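Side-chain contact in protein synthesis inhibitor I (PDB 4FBC), which belongs to the ribosome-inactivating protein family and is known from barley as an inhibitor of protein synthesis: residues A[117-122]-A[210-215]. The protein carries 3 engineered substitutions. Residues are numbered along the deposited sequence; the frame is centred on the assembly and turned at random.
Sequences GTYRDL and QVNGWQ. With AMP (adenosine monophosphate), chain E.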
# COMPACT_ATOMS: atom_id res chain seq x y z
N GLY A 117 -1.66 11.65 -5.81
CA GLY A 117 -1.11 10.33 -5.52
C GLY A 117 -1.65 9.17 -6.34
O GLY A 117 -1.35 8.02 -6.04
N THR A 118 -2.46 9.45 -7.36
CA THR A 118 -2.94 8.38 -8.23
C THR A 118 -1.91 8.15 -9.32
O THR A 118 -1.12 9.04 -9.63
CB THR A 118 -4.31 8.69 -8.87
OG1 THR A 118 -4.15 9.68 -9.89
CG2 THR A 118 -5.30 9.19 -7.82
N TYR A 119 -1.91 6.97 -9.93
CA TYR A 119 -0.95 6.71 -10.99
C TYR A 119 -1.20 7.57 -12.23
O TYR A 119 -0.27 7.89 -12.97
CB TYR A 119 -0.88 5.21 -11.33
CG TYR A 119 -0.35 4.40 -10.17
CD1 TYR A 119 0.89 4.70 -9.61
CD2 TYR A 119 -1.09 3.36 -9.62
CE1 TYR A 119 1.38 3.98 -8.55
CE2 TYR A 119 -0.60 2.63 -8.55
CZ TYR A 119 0.63 2.94 -8.02
OH TYR A 119 1.12 2.22 -6.96
N ARG A 120 -2.45 7.98 -12.45
CA ARG A 120 -2.71 8.95 -13.51
C ARG A 120 -2.01 10.28 -13.21
O ARG A 120 -1.39 10.88 -14.09
CB ARG A 120 -4.20 9.20 -13.73
CG ARG A 120 -4.41 10.21 -14.86
CD ARG A 120 -5.84 10.73 -14.97
NE ARG A 120 -5.98 11.60 -16.13
CZ ARG A 120 -5.81 12.92 -16.11
NH1 ARG A 120 -5.50 13.54 -14.97
NH2 ARG A 120 -5.96 13.63 -17.22
N ASP A 121 -2.11 10.74 -11.96
CA ASP A 121 -1.41 11.95 -11.53
C ASP A 121 0.10 11.81 -11.70
O ASP A 121 0.77 12.71 -12.19
CB ASP A 121 -1.70 12.26 -10.06
CG ASP A 121 -3.17 12.54 -9.78
OD1 ASP A 121 -3.89 12.98 -10.71
OD2 ASP A 121 -3.59 12.34 -8.63
N LEU A 122 0.64 10.66 -11.29
CA LEU A 122 2.08 10.44 -11.21
C LEU A 122 2.76 10.10 -12.53
O LEU A 122 3.88 10.53 -12.79
CB LEU A 122 2.38 9.34 -10.18
CG LEU A 122 1.94 9.67 -8.76
CD1 LEU A 122 1.97 8.42 -7.91
CD2 LEU A 122 2.86 10.72 -8.16
N GLN A 210 -3.49 -6.38 -11.47
CA GLN A 210 -3.75 -6.55 -10.04
C GLN A 210 -3.72 -5.22 -9.30
O GLN A 210 -4.67 -4.87 -8.60
CB GLN A 210 -2.73 -7.52 -9.43
CG GLN A 210 -2.88 -8.97 -9.90
CD GLN A 210 -1.60 -9.77 -9.74
OE1 GLN A 210 -0.71 -9.37 -8.99
NE2 GLN A 210 -1.50 -10.88 -10.45
N VAL A 211 -2.62 -4.48 -9.47
CA VAL A 211 -2.47 -3.17 -8.84
C VAL A 211 -3.64 -2.24 -9.20
O VAL A 211 -4.18 -1.54 -8.33
CB VAL A 211 -1.12 -2.52 -9.18
CG1 VAL A 211 -1.11 -1.04 -8.79
CG2 VAL A 211 0.02 -3.25 -8.47
N ASN A 212 -4.05 -2.26 -10.46
CA ASN A 212 -5.15 -1.40 -10.91
C ASN A 212 -6.56 -1.94 -10.61
O ASN A 212 -7.56 -1.31 -10.95
CB ASN A 212 -5.00 -1.10 -12.42
CG ASN A 212 -3.86 -0.14 -12.71
OD1 ASN A 212 -3.46 0.66 -11.86
ND2 ASN A 212 -3.33 -0.21 -13.93
N GLY A 213 -6.64 -3.10 -9.94
CA GLY A 213 -7.91 -3.73 -9.62
C GLY A 213 -8.00 -4.36 -8.23
O GLY A 213 -8.65 -5.39 -8.05
N TRP A 214 -7.37 -3.73 -7.25
CA TRP A 214 -7.34 -4.27 -5.89
C TRP A 214 -8.75 -4.49 -5.32
O TRP A 214 -9.04 -5.53 -4.75
CB TRP A 214 -6.55 -3.32 -4.99
CG TRP A 214 -6.37 -3.75 -3.56
CD1 TRP A 214 -6.07 -4.99 -3.08
CD2 TRP A 214 -6.47 -2.89 -2.41
NE1 TRP A 214 -5.98 -4.96 -1.70
CE2 TRP A 214 -6.22 -3.69 -1.27
CE3 TRP A 214 -6.75 -1.53 -2.24
CZ2 TRP A 214 -6.24 -3.16 0.02
CZ3 TRP A 214 -6.76 -1.01 -0.97
CH2 TRP A 214 -6.52 -1.82 0.15
N GLN A 215 -9.63 -3.51 -5.51
CA GLN A 215 -11.00 -3.65 -5.04
C GLN A 215 -11.72 -4.80 -5.75
O GLN A 215 -12.42 -5.61 -5.11
CB GLN A 215 -11.77 -2.32 -5.20
CG GLN A 215 -13.21 -2.36 -4.71
CD GLN A 215 -13.82 -0.98 -4.61
OE1 GLN A 215 -13.40 -0.05 -5.30
NE2 GLN A 215 -14.81 -0.82 -3.74
P AMP E . -9.76 5.74 -6.50
O1P AMP E . -9.10 6.88 -7.25
O2P AMP E . -10.98 5.09 -7.13
O3P AMP E . -10.10 6.19 -5.09
O5' AMP E . -8.67 4.63 -6.16
C5' AMP E . -8.53 3.46 -6.96
C4' AMP E . -7.34 2.64 -6.51
O4' AMP E . -6.12 3.37 -6.79
C3' AMP E . -7.27 2.34 -5.02
O3' AMP E . -8.08 1.23 -4.64
C2' AMP E . -5.78 2.12 -4.79
O2' AMP E . -5.40 0.81 -5.19
C1' AMP E . -5.17 3.13 -5.77
N9 AMP E . -4.84 4.43 -5.13
C8 AMP E . -5.44 5.61 -5.38
N7 AMP E . -4.90 6.62 -4.64
C5 AMP E . -3.91 6.07 -3.89
C6 AMP E . -2.92 6.56 -2.90
N6 AMP E . -2.88 7.88 -2.54
N1 AMP E . -2.05 5.66 -2.37
C2 AMP E . -2.08 4.35 -2.71
N3 AMP E . -2.95 3.84 -3.61
C4 AMP E . -3.87 4.63 -4.23
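Tyr119 meets Val211 in a small apolar contact beside the pocket that holds AMP. The ring atom Tyr119 CE2 lies 3.7 Å from the methyl Val211 CG1. The two side chains cross at about a right angle, and the methyl approaches the ring obliquely. In Val211, CG1 is anti to the backbone N (chi1 167°), which carries this branch toward the tyrosine. Asn212 comes less close, with its OD1 4.2 Å from Tyr119 CD2.

No hydrogen bond joins the two segments. The polar ends bind other parts of the chain: Tyr119 OH is hydrogen-bonded to Glu176 of helix 157-179, and Asn212 ND2 to the carbonyl of Thr126, while Leu171 and Glu176 of that helix touch Tyr119 and Val211, respectively.

Thr118 and Asp121 form a capping box at the start of helix 119-123. Asp121 N donates to Thr118 OG1 at 3.1 Å. The return bond from Thr118 N to Asp121 OD2 is weak, at 3.4 Å.

Each segment also reaches AMP. Gly117 O lies 3.8 Å from AMP C6, on the base. Trp214 CE3 comes 3.9 Å from AMP O3', which sits near the indole plane at its edge, and the same indole makes a cation-pi contact with Arg179, another residue lining the AMP pocket.

The direct contact is thus mainly apolar and small, while the bond from Tyr119 OH to Glu176 joins the start of helix 119-123 to helix 157-179, next to the AMP pocket.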